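Local structure of cystathionine beta-lyases/cystathionine gamma-synthases (Corynebacterium glutamicum, 5X5H) at residues S27-I32 and D243-A248; I100-D105 and R112-V117; K145-E150 and E163-L168; G207-V212 and L251-V256. The protein probably catalyses the pyridoxal 5'-phosphate-dependent condensation of O-succinyl-L-homoserine with L-cysteine to L,L-cystathionine, releasing succinate. All blocks are in the same frame, centred on the assembly; numbering follows the deposited sequence.

Contact 1 of 4, residues S27-I32 and D243-A248; sequences SINTPI and DAYLTA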
loop_
_atom_site.group_PDB
_atom_site.type_symbol
_atom_site.label_atom_id
_atom_site.label_comp_id
_atom_site.label_asym_id
_atom_site.label_seq_id
_atom_site.Cartn_x
_atom_site.Cartn_y
_atom_site.Cartn_z
ATOM N N SER A 27 15.321 -8.403 -6.445
ATOM C CA SER A 27 14.138 -8.748 -5.630
ATOM C C SER A 27 13.316 -9.839 -6.235
ATOM O O SER A 27 13.084 -9.821 -7.483
ATOM C CB SER A 27 13.335 -7.492 -5.320
ATOM O OG SER A 27 12.714 -6.942 -6.421
ATOM N N ILE A 28 12.802 -10.765 -5.408
ATOM C CA ILE A 28 12.026 -11.845 -5.971
ATOM C C ILE A 28 10.747 -11.412 -6.678
ATOM O O ILE A 28 10.385 -12.024 -7.673
ATOM C CB ILE A 28 11.786 -12.924 -4.888
ATOM C CG1 ILE A 28 11.445 -14.281 -5.505
ATOM C CG2 ILE A 28 10.682 -12.493 -3.920
ATOM C CD1 ILE A 28 12.576 -14.901 -6.271
ATOM N N ASN A 29 10.154 -10.334 -6.239
ATOM C CA ASN A 29 8.949 -9.795 -6.833
ATOM C C ASN A 29 9.173 -8.479 -7.505
ATOM O O ASN A 29 10.170 -7.763 -7.144
ATOM C CB ASN A 29 7.860 -9.567 -5.798
ATOM C CG ASN A 29 7.410 -10.797 -5.161
ATOM O OD1 ASN A 29 7.331 -11.886 -5.720
ATOM N ND2 ASN A 29 7.196 -10.699 -3.825
ATOM N N THR A 30 8.334 -8.097 -8.493
ATOM C CA THR A 30 8.492 -6.789 -9.095
ATOM C C THR A 30 8.435 -5.684 -8.029
ATOM O O THR A 30 7.471 -5.690 -7.245
ATOM C CB THR A 30 7.461 -6.398 -10.147
ATOM O OG1 THR A 30 7.860 -5.083 -10.700
ATOM C CG2 THR A 30 6.188 -6.350 -9.659
ATOM N N PRO A 31 9.364 -4.809 -7.983
ATOM C CA PRO A 31 9.243 -3.625 -7.098
ATOM C C PRO A 31 7.994 -2.820 -7.473
ATOM O O PRO A 31 7.530 -2.884 -8.641
ATOM C CB PRO A 31 10.507 -2.817 -7.424
ATOM C CG PRO A 31 11.506 -3.836 -7.969
ATOM C CD PRO A 31 10.664 -4.812 -8.727
ATOM N N ILE A 32 7.467 -2.083 -6.500
ATOM C CA ILE A 32 6.356 -1.171 -6.656
ATOM C C ILE A 32 6.945 0.187 -6.978
ATOM O O ILE A 32 7.530 0.830 -6.034
ATOM C CB ILE A 32 5.401 -1.207 -5.468
ATOM C CG1 ILE A 32 4.862 -2.617 -5.321
ATOM C CG2 ILE A 32 4.268 -0.230 -5.728
ATOM C CD1 ILE A 32 4.129 -2.785 -3.988
ATOM N N ASP A 243 -2.243 -1.022 -7.351
ATOM C CA ASP A 243 -3.286 -1.932 -7.857
ATOM C C ASP A 243 -2.666 -2.907 -8.832
ATOM O O ASP A 243 -3.011 -4.093 -8.831
ATOM C CB ASP A 243 -4.380 -1.139 -8.518
ATOM C CG ASP A 243 -5.326 -0.496 -7.464
ATOM O OD1 ASP A 243 -5.120 -0.632 -6.225
ATOM O OD2 ASP A 243 -6.295 0.107 -7.955
ATOM N N ALA A 244 -1.771 -2.486 -9.736
ATOM C CA ALA A 244 -1.172 -3.425 -10.704
ATOM C C ALA A 244 -0.335 -4.464 -9.960
ATOM O O ALA A 244 -0.328 -5.654 -10.367
ATOM C CB ALA A 244 -0.268 -2.705 -11.646
ATOM N N TYR A 245 0.332 -4.118 -8.871
ATOM C CA TYR A 245 1.041 -5.104 -8.057
ATOM C C TYR A 245 0.069 -6.088 -7.419
ATOM O O TYR A 245 0.294 -7.327 -7.500
ATOM C CB TYR A 245 1.846 -4.398 -6.909
ATOM C CG TYR A 245 2.535 -5.439 -6.050
ATOM C CD1 TYR A 245 3.676 -6.025 -6.455
ATOM C CD2 TYR A 245 1.958 -5.830 -4.863
ATOM C CE1 TYR A 245 4.286 -7.014 -5.771
ATOM C CE2 TYR A 245 2.522 -6.873 -4.128
ATOM C CZ TYR A 245 3.690 -7.482 -4.627
ATOM O OH TYR A 245 4.288 -8.587 -3.935
ATOM N N LEU A 246 -1.012 -5.595 -6.829
ATOM C CA LEU A 246 -2.020 -6.462 -6.174
ATOM C C LEU A 246 -2.713 -7.401 -7.153
ATOM O O LEU A 246 -2.995 -8.572 -6.847
ATOM C CB LEU A 246 -3.025 -5.680 -5.359
ATOM C CG LEU A 246 -2.405 -5.082 -4.103
ATOM C CD1 LEU A 246 -3.502 -4.139 -3.623
ATOM C CD2 LEU A 246 -2.032 -6.146 -3.092
ATOM N N THR A 247 -3.056 -6.870 -8.319
ATOM C CA THR A 247 -3.643 -7.675 -9.381
ATOM C C THR A 247 -2.692 -8.815 -9.748
ATOM O O THR A 247 -3.116 -9.997 -9.882
ATOM C CB THR A 247 -4.065 -6.868 -10.602
ATOM O OG1 THR A 247 -4.982 -5.799 -10.219
ATOM C CG2 THR A 247 -4.687 -7.748 -11.701
ATOM N N ALA A 248 -1.447 -8.478 -10.078
ATOM C CA ALA A 248 -0.474 -9.525 -10.419
ATOM C C ALA A 248 -0.239 -10.474 -9.296
ATOM O O ALA A 248 -0.039 -11.665 -9.541
ATOM C CB ALA A 248 0.809 -8.856 -10.841
#

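Contact 2 of 4, residues I100-D105 and R112-V117; sequences IVLGND and RLIDTV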
loop_
_atom_site.group_PDB
_atom_site.type_symbol
_atom_site.label_atom_id
_atom_site.label_comp_id
_atom_site.label_asym_id
_atom_site.label_seq_id
_atom_site.Cartn_x
_atom_site.Cartn_y
_atom_site.Cartn_z
ATOM N N ILE A 100 -21.785 -1.561 -34.413
ATOM C CA ILE A 100 -21.470 -2.712 -33.555
ATOM C C ILE A 100 -22.574 -3.806 -33.554
ATOM O O ILE A 100 -23.786 -3.399 -33.421
ATOM C CB ILE A 100 -21.384 -2.278 -32.081
ATOM C CG1 ILE A 100 -20.589 -1.083 -31.873
ATOM C CG2 ILE A 100 -20.892 -3.470 -31.212
ATOM C CD1 ILE A 100 -20.763 -0.516 -30.483
ATOM N N VAL A 101 -22.219 -5.041 -33.612
ATOM C CA VAL A 101 -23.107 -6.171 -33.335
ATOM C C VAL A 101 -22.797 -6.598 -31.886
ATOM O O VAL A 101 -21.608 -6.901 -31.571
ATOM C CB VAL A 101 -22.921 -7.305 -34.305
ATOM C CG1 VAL A 101 -23.828 -8.485 -33.948
ATOM C CG2 VAL A 101 -23.218 -6.827 -35.737
ATOM N N LEU A 102 -23.808 -6.628 -31.018
ATOM C CA LEU A 102 -23.735 -6.970 -29.608
ATOM C C LEU A 102 -24.688 -8.084 -29.303
ATOM O O LEU A 102 -25.703 -8.248 -29.961
ATOM C CB LEU A 102 -24.208 -5.700 -28.777
ATOM C CG LEU A 102 -24.403 -5.691 -27.275
ATOM C CD1 LEU A 102 -22.958 -5.660 -26.714
ATOM C CD2 LEU A 102 -25.227 -4.566 -26.676
ATOM N N GLY A 103 -24.369 -8.898 -28.289
ATOM C CA GLY A 103 -25.267 -9.923 -27.866
ATOM C C GLY A 103 -26.419 -9.473 -27.018
ATOM O O GLY A 103 -26.536 -8.323 -26.593
ATOM N N ASN A 104 -27.354 -10.452 -26.815
ATOM C CA ASN A 104 -28.597 -10.229 -26.042
ATOM C C ASN A 104 -28.518 -10.592 -24.597
ATOM O O ASN A 104 -29.577 -10.776 -23.938
ATOM C CB ASN A 104 -29.910 -10.914 -26.686
ATOM C CG ASN A 104 -29.877 -12.419 -26.685
ATOM O OD1 ASN A 104 -29.005 -13.077 -26.134
ATOM N ND2 ASN A 104 -30.837 -12.989 -27.401
ATOM N N ASP A 105 -27.325 -10.893 -24.093
ATOM C CA ASP A 105 -27.140 -11.131 -22.660
ATOM C C ASP A 105 -25.757 -10.648 -22.388
ATOM O O ASP A 105 -24.805 -11.192 -23.020
ATOM C CB ASP A 105 -27.318 -12.631 -22.248
ATOM C CG ASP A 105 -27.501 -12.787 -20.672
ATOM O OD1 ASP A 105 -28.544 -12.318 -20.104
ATOM O OD2 ASP A 105 -26.639 -13.310 -19.975
ATOM N N ARG A 112 -24.908 -0.187 -21.414
ATOM C CA ARG A 112 -25.136 1.194 -21.039
ATOM C C ARG A 112 -24.142 2.065 -21.757
ATOM O O ARG A 112 -24.470 3.119 -22.287
ATOM C CB ARG A 112 -25.113 1.414 -19.548
ATOM C CG ARG A 112 -25.250 2.875 -19.087
ATOM C CD ARG A 112 -25.272 2.977 -17.581
ATOM N NE ARG A 112 -24.293 1.988 -17.050
ATOM C CZ ARG A 112 -23.437 2.145 -16.037
ATOM N NH1 ARG A 112 -23.345 3.285 -15.338
ATOM N NH2 ARG A 112 -22.641 1.137 -15.716
ATOM N N LEU A 113 -22.901 1.635 -21.816
ATOM C CA LEU A 113 -21.917 2.449 -22.532
ATOM C C LEU A 113 -22.249 2.616 -23.981
ATOM O O LEU A 113 -22.170 3.727 -24.504
ATOM C CB LEU A 113 -20.514 1.785 -22.385
ATOM C CG LEU A 113 -19.282 2.558 -22.948
ATOM C CD1 LEU A 113 -19.115 3.916 -22.371
ATOM C CD2 LEU A 113 -18.011 1.711 -22.751
ATOM N N ILE A 114 -22.603 1.540 -24.659
ATOM C CA ILE A 114 -23.003 1.647 -26.074
ATOM C C ILE A 114 -24.256 2.532 -26.254
ATOM O O ILE A 114 -24.272 3.438 -27.062
ATOM C CB ILE A 114 -23.244 0.265 -26.630
ATOM C CG1 ILE A 114 -21.909 -0.522 -26.635
ATOM C CG2 ILE A 114 -23.907 0.455 -28.026
ATOM C CD1 ILE A 114 -22.081 -2.005 -26.849
ATOM N N ASP A 115 -25.251 2.174 -25.467
ATOM C CA ASP A 115 -26.586 2.685 -25.738
ATOM C C ASP A 115 -26.740 4.125 -25.239
ATOM O O ASP A 115 -27.459 4.893 -25.899
ATOM C CB ASP A 115 -27.619 1.838 -25.088
ATOM C CG ASP A 115 -29.065 2.404 -25.341
ATOM O OD1 ASP A 115 -29.515 2.300 -26.488
ATOM O OD2 ASP A 115 -29.668 2.939 -24.410
ATOM N N THR A 116 -26.143 4.527 -24.117
ATOM C CA THR A 116 -26.220 5.907 -23.643
ATOM C C THR A 116 -25.151 6.785 -24.221
ATOM O O THR A 116 -25.416 7.899 -24.689
ATOM C CB THR A 116 -26.229 5.935 -22.076
ATOM O OG1 THR A 116 -27.420 5.336 -21.555
ATOM C CG2 THR A 116 -26.139 7.381 -21.579
ATOM N N VAL A 117 -23.912 6.340 -24.223
ATOM C CA VAL A 117 -22.824 7.178 -24.639
ATOM C C VAL A 117 -22.498 7.085 -26.107
ATOM O O VAL A 117 -22.521 8.103 -26.828
ATOM C CB VAL A 117 -21.525 6.886 -23.736
ATOM C CG1 VAL A 117 -20.324 7.726 -24.177
ATOM C CG2 VAL A 117 -21.880 7.117 -22.266
#

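Contact 3 of 4, residues K145-E150 and E163-L168; sequences KLIWVE and EAVAKL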
loop_
_atom_site.group_PDB
_atom_site.type_symbol
_atom_site.label_atom_id
_atom_site.label_comp_id
_atom_site.label_asym_id
_atom_site.label_seq_id
_atom_site.Cartn_x
_atom_site.Cartn_y
_atom_site.Cartn_z
ATOM N N LYS A 145 -17.929 -2.512 -37.679
ATOM C CA LYS A 145 -16.495 -2.592 -37.323
ATOM C C LYS A 145 -16.193 -3.472 -36.150
ATOM O O LYS A 145 -15.064 -3.881 -35.951
ATOM C CB LYS A 145 -15.992 -1.161 -37.034
ATOM C CG LYS A 145 -16.122 -0.203 -38.180
ATOM C CD LYS A 145 -15.252 -0.643 -39.346
ATOM C CE LYS A 145 -15.018 0.542 -40.263
ATOM N NZ LYS A 145 -16.242 0.707 -40.937
ATOM N N LEU A 146 -17.228 -3.915 -35.430
ATOM C CA LEU A 146 -17.022 -4.627 -34.154
ATOM C C LEU A 146 -18.145 -5.609 -33.944
ATOM O O LEU A 146 -19.332 -5.217 -33.989
ATOM C CB LEU A 146 -16.997 -3.572 -33.044
ATOM C CG LEU A 146 -16.706 -4.108 -31.639
ATOM C CD1 LEU A 146 -15.449 -4.923 -31.507
ATOM C CD2 LEU A 146 -16.694 -2.866 -30.708
ATOM N N ILE A 147 -17.777 -6.809 -33.622
ATOM C CA ILE A 147 -18.716 -7.823 -33.034
ATOM C C ILE A 147 -18.207 -8.062 -31.591
ATOM O O ILE A 147 -17.027 -8.456 -31.422
ATOM C CB ILE A 147 -18.705 -9.114 -33.833
ATOM C CG1 ILE A 147 -19.022 -8.812 -35.333
ATOM C CG2 ILE A 147 -19.694 -10.155 -33.256
ATOM C CD1 ILE A 147 -18.892 -10.037 -36.194
ATOM N N TRP A 148 -19.047 -7.787 -30.619
ATOM C CA TRP A 148 -18.716 -7.872 -29.204
ATOM C C TRP A 148 -19.341 -9.115 -28.601
ATOM O O TRP A 148 -20.598 -9.219 -28.597
ATOM C CB TRP A 148 -19.211 -6.632 -28.484
ATOM C CG TRP A 148 -18.690 -6.588 -27.073
ATOM C CD1 TRP A 148 -19.283 -7.054 -25.941
ATOM C CD2 TRP A 148 -17.432 -6.026 -26.703
ATOM N NE1 TRP A 148 -18.470 -6.779 -24.848
ATOM C CE2 TRP A 148 -17.319 -6.199 -25.321
ATOM C CE3 TRP A 148 -16.417 -5.360 -27.415
ATOM C CZ2 TRP A 148 -16.220 -5.684 -24.611
ATOM C CZ3 TRP A 148 -15.278 -4.870 -26.688
ATOM C CH2 TRP A 148 -15.238 -5.033 -25.300
ATOM N N VAL A 149 -18.529 -10.051 -28.167
ATOM C CA VAL A 149 -19.024 -11.315 -27.656
ATOM C C VAL A 149 -18.616 -11.457 -26.181
ATOM O O VAL A 149 -17.400 -11.280 -25.891
ATOM C CB VAL A 149 -18.501 -12.487 -28.499
ATOM C CG1 VAL A 149 -18.674 -13.831 -27.801
ATOM C CG2 VAL A 149 -19.252 -12.474 -29.886
ATOM N N GLU A 150 -19.477 -11.856 -25.292
ATOM C CA GLU A 150 -19.138 -12.333 -23.969
ATOM C C GLU A 150 -19.464 -13.776 -23.947
ATOM O O GLU A 150 -20.591 -14.151 -24.315
ATOM C CB GLU A 150 -19.988 -11.780 -22.876
ATOM C CG GLU A 150 -19.718 -10.500 -22.432
ATOM C CD GLU A 150 -20.666 -10.052 -21.333
ATOM O OE1 GLU A 150 -21.238 -10.813 -20.516
ATOM O OE2 GLU A 150 -20.768 -8.847 -21.223
ATOM N N GLU A 163 -14.954 -19.521 -32.611
ATOM C CA GLU A 163 -14.287 -19.827 -33.895
ATOM C C GLU A 163 -15.311 -19.565 -35.000
ATOM O O GLU A 163 -14.977 -18.996 -36.038
ATOM C CB GLU A 163 -13.775 -21.264 -33.886
ATOM C CG GLU A 163 -12.985 -21.574 -35.159
ATOM C CD GLU A 163 -12.438 -22.989 -35.184
ATOM O OE1 GLU A 163 -12.449 -23.688 -34.148
ATOM O OE2 GLU A 163 -11.920 -23.370 -36.230
ATOM N N ALA A 164 -16.564 -19.978 -34.802
ATOM C CA ALA A 164 -17.530 -19.776 -35.816
ATOM C C ALA A 164 -17.845 -18.321 -36.098
ATOM O O ALA A 164 -17.997 -17.925 -37.240
ATOM C CB ALA A 164 -18.816 -20.486 -35.501
ATOM N N VAL A 165 -17.982 -17.483 -35.052
ATOM C CA VAL A 165 -18.180 -16.117 -35.222
ATOM C C VAL A 165 -16.964 -15.426 -35.797
ATOM O O VAL A 165 -17.148 -14.574 -36.648
ATOM C CB VAL A 165 -18.658 -15.457 -33.868
ATOM C CG1 VAL A 165 -18.597 -13.973 -33.946
ATOM C CG2 VAL A 165 -20.018 -16.035 -33.443
ATOM N N ALA A 166 -15.761 -15.838 -35.394
ATOM C CA ALA A 166 -14.552 -15.258 -36.025
ATOM C C ALA A 166 -14.527 -15.477 -37.542
ATOM O O ALA A 166 -14.163 -14.558 -38.263
ATOM C CB ALA A 166 -13.334 -15.838 -35.414
ATOM N N LYS A 167 -14.885 -16.691 -37.973
ATOM C CA LYS A 167 -14.973 -16.953 -39.429
ATOM C C LYS A 167 -15.861 -15.966 -40.155
ATOM O O LYS A 167 -15.617 -15.586 -41.329
ATOM C CB LYS A 167 -15.471 -18.368 -39.732
ATOM C CG LYS A 167 -14.470 -19.476 -39.412
ATOM C CD LYS A 167 -15.068 -20.888 -39.746
ATOM C CE LYS A 167 -14.343 -22.102 -39.153
ATOM N NZ LYS A 167 -12.867 -21.905 -39.205
ATOM N N LEU A 168 -16.957 -15.511 -39.531
ATOM C CA LEU A 168 -17.803 -14.476 -40.143
ATOM C C LEU A 168 -17.163 -13.137 -40.477
ATOM O O LEU A 168 -17.676 -12.329 -41.242
ATOM C CB LEU A 168 -19.047 -14.147 -39.307
ATOM C CG LEU A 168 -19.879 -15.348 -38.932
ATOM C CD1 LEU A 168 -21.018 -14.907 -38.057
ATOM C CD2 LEU A 168 -20.461 -16.104 -40.156
#

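Contact 4 of 4, residues G207-V212 and L251-V256; sequences GGHSDV and LKTLAV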
loop_
_atom_site.group_PDB
_atom_site.type_symbol
_atom_site.label_atom_id
_atom_site.label_comp_id
_atom_site.label_asym_id
_atom_site.label_seq_id
_atom_site.Cartn_x
_atom_site.Cartn_y
_atom_site.Cartn_z
ATOM N N GLY A 207 -7.515 -10.706 -10.512
ATOM C CA GLY A 207 -7.125 -10.297 -9.169
ATOM C C GLY A 207 -7.493 -11.258 -8.107
ATOM O O GLY A 207 -6.704 -11.566 -7.239
ATOM N N GLY A 208 -8.778 -11.636 -8.137
ATOM C CA GLY A 208 -9.269 -12.756 -7.328
ATOM C C GLY A 208 -9.609 -12.552 -5.890
ATOM O O GLY A 208 -10.032 -13.463 -5.204
ATOM N N HIS A 209 -9.310 -11.343 -5.365
ATOM C CA HIS A 209 -9.372 -11.045 -3.900
ATOM C C HIS A 209 -10.283 -9.867 -3.593
ATOM O O HIS A 209 -10.304 -9.378 -2.448
ATOM C CB HIS A 209 -8.004 -10.966 -3.280
ATOM C CG HIS A 209 -7.187 -12.200 -3.493
ATOM N ND1 HIS A 209 -6.843 -13.123 -2.491
ATOM C CD2 HIS A 209 -6.634 -12.626 -4.617
ATOM C CE1 HIS A 209 -6.184 -14.109 -3.096
ATOM N NE2 HIS A 209 -6.009 -13.817 -4.374
ATOM N N SER A 210 -11.110 -9.471 -4.593
ATOM C CA SER A 210 -12.115 -8.442 -4.385
ATOM C C SER A 210 -11.610 -7.191 -3.808
ATOM O O SER A 210 -12.272 -6.586 -2.967
ATOM C CB SER A 210 -13.282 -8.957 -3.551
ATOM O OG SER A 210 -13.824 -10.140 -4.228
ATOM N N ASP A 211 -10.382 -6.816 -4.152
ATOM C CA ASP A 211 -9.740 -5.629 -3.578
ATOM C C ASP A 211 -9.109 -4.678 -4.510
ATOM O O ASP A 211 -8.480 -3.667 -4.084
ATOM C CB ASP A 211 -8.778 -5.989 -2.461
ATOM C CG ASP A 211 -7.663 -6.876 -2.883
ATOM O OD1 ASP A 211 -7.485 -7.234 -4.081
ATOM O OD2 ASP A 211 -6.814 -7.282 -1.988
ATOM N N VAL A 212 -9.219 -4.908 -5.791
ATOM C CA VAL A 212 -8.620 -4.014 -6.801
ATOM C C VAL A 212 -9.541 -4.010 -8.044
ATOM O O VAL A 212 -9.781 -5.062 -8.627
ATOM C CB VAL A 212 -7.160 -4.347 -7.155
ATOM C CG1 VAL A 212 -6.885 -5.813 -7.287
ATOM C CG2 VAL A 212 -6.711 -3.624 -8.370
ATOM N N LEU A 251 -3.044 -12.869 -9.420
ATOM C CA LEU A 251 -2.942 -13.712 -10.615
ATOM C C LEU A 251 -2.012 -14.942 -10.424
ATOM O O LEU A 251 -2.211 -15.987 -11.069
ATOM C CB LEU A 251 -2.517 -12.819 -11.773
ATOM C CG LEU A 251 -2.310 -13.434 -13.113
ATOM C CD1 LEU A 251 -3.581 -14.235 -13.581
ATOM C CD2 LEU A 251 -1.898 -12.340 -14.072
ATOM N N LYS A 252 -1.077 -14.810 -9.483
ATOM C CA LYS A 252 -0.172 -15.936 -9.220
ATOM C C LYS A 252 -0.865 -17.195 -8.745
ATOM O O LYS A 252 -0.303 -18.300 -8.820
ATOM C CB LYS A 252 0.943 -15.494 -8.259
ATOM C CG LYS A 252 1.825 -14.397 -8.808
ATOM C CD LYS A 252 2.920 -14.011 -7.806
ATOM C CE LYS A 252 3.732 -12.890 -8.431
ATOM N NZ LYS A 252 4.901 -12.518 -7.492
ATOM N N THR A 253 -2.092 -17.083 -8.214
ATOM C CA THR A 253 -2.887 -18.234 -7.749
ATOM C C THR A 253 -4.126 -18.509 -8.642
ATOM O O THR A 253 -4.959 -19.297 -8.230
ATOM C CB THR A 253 -3.347 -18.061 -6.290
ATOM O OG1 THR A 253 -4.085 -16.844 -6.086
ATOM C CG2 THR A 253 -2.153 -18.103 -5.374
ATOM N N LEU A 254 -4.190 -17.933 -9.833
ATOM C CA LEU A 254 -5.385 -18.125 -10.674
ATOM C C LEU A 254 -5.695 -19.583 -10.954
ATOM O O LEU A 254 -6.850 -20.006 -10.768
ATOM C CB LEU A 254 -5.295 -17.303 -11.943
ATOM C CG LEU A 254 -6.490 -17.484 -12.916
ATOM C CD1 LEU A 254 -7.818 -17.058 -12.317
ATOM C CD2 LEU A 254 -6.251 -16.687 -14.186
ATOM N N ALA A 255 -4.696 -20.333 -11.364
ATOM C CA ALA A 255 -4.996 -21.745 -11.675
ATOM C C ALA A 255 -5.509 -22.469 -10.503
ATOM O O ALA A 255 -6.496 -23.238 -10.558
ATOM C CB ALA A 255 -3.789 -22.465 -12.208
ATOM N N VAL A 256 -4.886 -22.379 -9.309
ATOM C CA VAL A 256 -5.316 -23.121 -8.123
ATOM C C VAL A 256 -6.674 -22.634 -7.616
ATOM O O VAL A 256 -7.475 -23.394 -7.118
ATOM C CB VAL A 256 -4.268 -23.256 -6.981
ATOM C CG1 VAL A 256 -3.081 -24.090 -7.525
ATOM C CG2 VAL A 256 -3.835 -21.908 -6.464
#

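Contact 1 of 4, residues S27-I32 and D243-A248
Tyr245 carries its ring on a CG anti to the backbone N (chi1 178°), which swings the ring off helix 241-251 toward the loop 27-32. Ile32 holds CG1 beside its own backbone N (chi1 -59°) and continues extended, bringing its methyl tip over the ring. There the two side chains cross at about a right angle: Ile32 CD1 lies over one face, displaced toward the rim, 3.7 Å from Tyr245 CG and 4.0 Å from the ring centroid, a CH-pi contact. The extended CG1-CD1 arm of isoleucine lays C-H groups on the flat ring. Thr30 adds its backbone carbonyl, O 3.8 Å from Tyr245 CE1 and oblique to the ring, while its methyl CG2 stands 4.1 Å from Tyr245 CD1. Asn29 reaches the phenol end, with CB near the ring plane and the amide turned 61° from that plane. Asn29 ND2 and Tyr245 OH, 3.6 Å apart, do not bond to each other: the phenol bonds Asp211 of the third subunit, and the amide nitrogen bonds His209 O of that subunit and Ala34 O of the second subunit. The polar ends thus bond across subunits, and the same Ala34 packs on Tyr245 as well. Within the loop, Ser27 OG donates to Asn29 O at 2.8 Å. An irregular N-terminal loop here packs on helix 241-251 where subunits of the tetramer meet. Ile32 also rests on Val241 and Phe242 at the start of that helix, which in turn sets Ala244, Thr247 and Ala248 against helix 58-70.

Contact 2 of 4, residues I100-D105 and R112-V117
Ile100 opens the contact from strand 99-103, sending its CD1 methyl tip to tip against the branch of Ile114 on helix 108-118. Its CG1 sits beside the backbone N (chi1 -47°) with the chain then extended, which gives the reach needed to span the strand-to-helix gap. Ile100 CD1 comes 4.0 Å from Ile114 CG1 and 4.1 Å from Ile114 CG2, so it nestles where the isoleucine forks. The two elements belong to a beta-alpha-beta unit in which helix 108-118 links the parallel strands 99-103 and 124-128, and branched aliphatic residues seal the helix onto the sheet. Two residues on, Leu102 points the same way and presents its forked end to the tip of the same isoleucine: Leu102 CD1 is 3.8 Å from Ile114 CD1, and Leu102 CD2 4.1 Å. Ile114 therefore serves both strand residues, using its inner carbons for Ile100 and its terminal methyl for Leu102. Phe90 of helix 82-93 and Tyr125 of strand 124-128 also pack on Ile114. Farther along, Asp105 OD2 accepts hydrogen bonds from Thr153 OG1 and Ala156 N.

Contact 3 of 4, residues K145-E150 and E163-L168
Apolar contact between Ile147 and Val165 closes strand 144-150 onto helix 162-167. Ile147 CG2 meets Val165 CG1 at 4.0 Å, the two side chains crossing obliquely. Val165 places CG1 anti to its backbone N (chi1 168°), and that methyl also faces Val149, whose CG2 stands more loosely at 4.4 Å from Val165 CG1. Beta-branching suits Ile147 and Val149, which sit in a strand; on the helix, the compact Val165 fits the layer against the sheet. No hydrogen bond crosses the contact.

Charged interactions stay away from that layer. On the helix's exposed flank, Lys167 NZ lies 3.4 Å from Glu163 OE2, a salt bridge between residues one helical turn apart, with a weak hydrogen bond. At the far end of the strand, Glu150 accepts from two backbone amides, Asn154 N at OE1 and Tyr107 N at OE2, which fix the rotation of its carboxylate.

Aromatic contact belongs to the other face of the strand: Trp148 meets Phe90 of helix 82-93 edge to face. The arrangement is that of a beta-alpha-beta unit, with strand 175-179 next, in the PLP-binding domain of a fold-type I enzyme, where the strand's end delivers Glu150 to the cofactor pocket.

Contact 4 of 4, residues G207-V212 and L251-V256
Gly207 and Leu251 bring the two backbones together, their CA atoms 5.6 Å apart. Gly207 passes Leu251 with its backbone, Gly207 O and Leu251 N 4.5 Å apart, too far for a hydrogen bond. Leu251 points its side chain away from residues 207-212: CG is anti to the backbone N (chi1 179°), and the branched end packs on Ile206 and on Thr66, Val67 and Leu70 of helix 58-70. Gly208 follows with a positive phi of 82°, a backbone shape that glycine adopts readily. The loop lies between strands 197-201 and 215-219 of the PLP-binding domain, shortly after Lys204, the predicted cofactor lysine, while residues 251-254 form a type I beta turn joining helices 241-251 and 254-273. That turn closes with Leu254 N to Leu251 O at 3.0 Å, and Thr253 stands at the N-cap position, although its side chain makes no capping bond. Thr253 instead sets OG1 between its backbone N and carbonyl carbon, where the hydroxyl donates to Gly250 O and accepts from Arg257 NE. His209 holds CG beside its backbone N, opposite the carbonyl carbon (chi1 -56°), which brings the imidazole edge toward this twice-held oxygen, near the ring plane, the two side chains crossing at about a right angle. The His209 side chain also packs on Arg249 of the third subunit, whose NE forms a salt bridge with Asp211 OD2.

All four contacts are buried, but in different settings. Contacts 2 and 3 lie in one sheet core: strands 99-103 and 144-150 are neighbours, with Val101 probably hydrogen-bonded to Leu146 and Trp148, and each carries its own helix through purely aliphatic methyl contacts. The fourth subunit also packs on contact 2, whereas no other chain touches contact 3. Contacts 1 and 4 sit across the chain's centre from them, where loops meet consecutive helices and other subunits press in; their chemistry mixes a ring face, hydroxyls and close backbones. These two touch directly, as where Thr247 meets Val212, and they also meet between subunits, contact 1 of one chain against contact 4 of the third subunit.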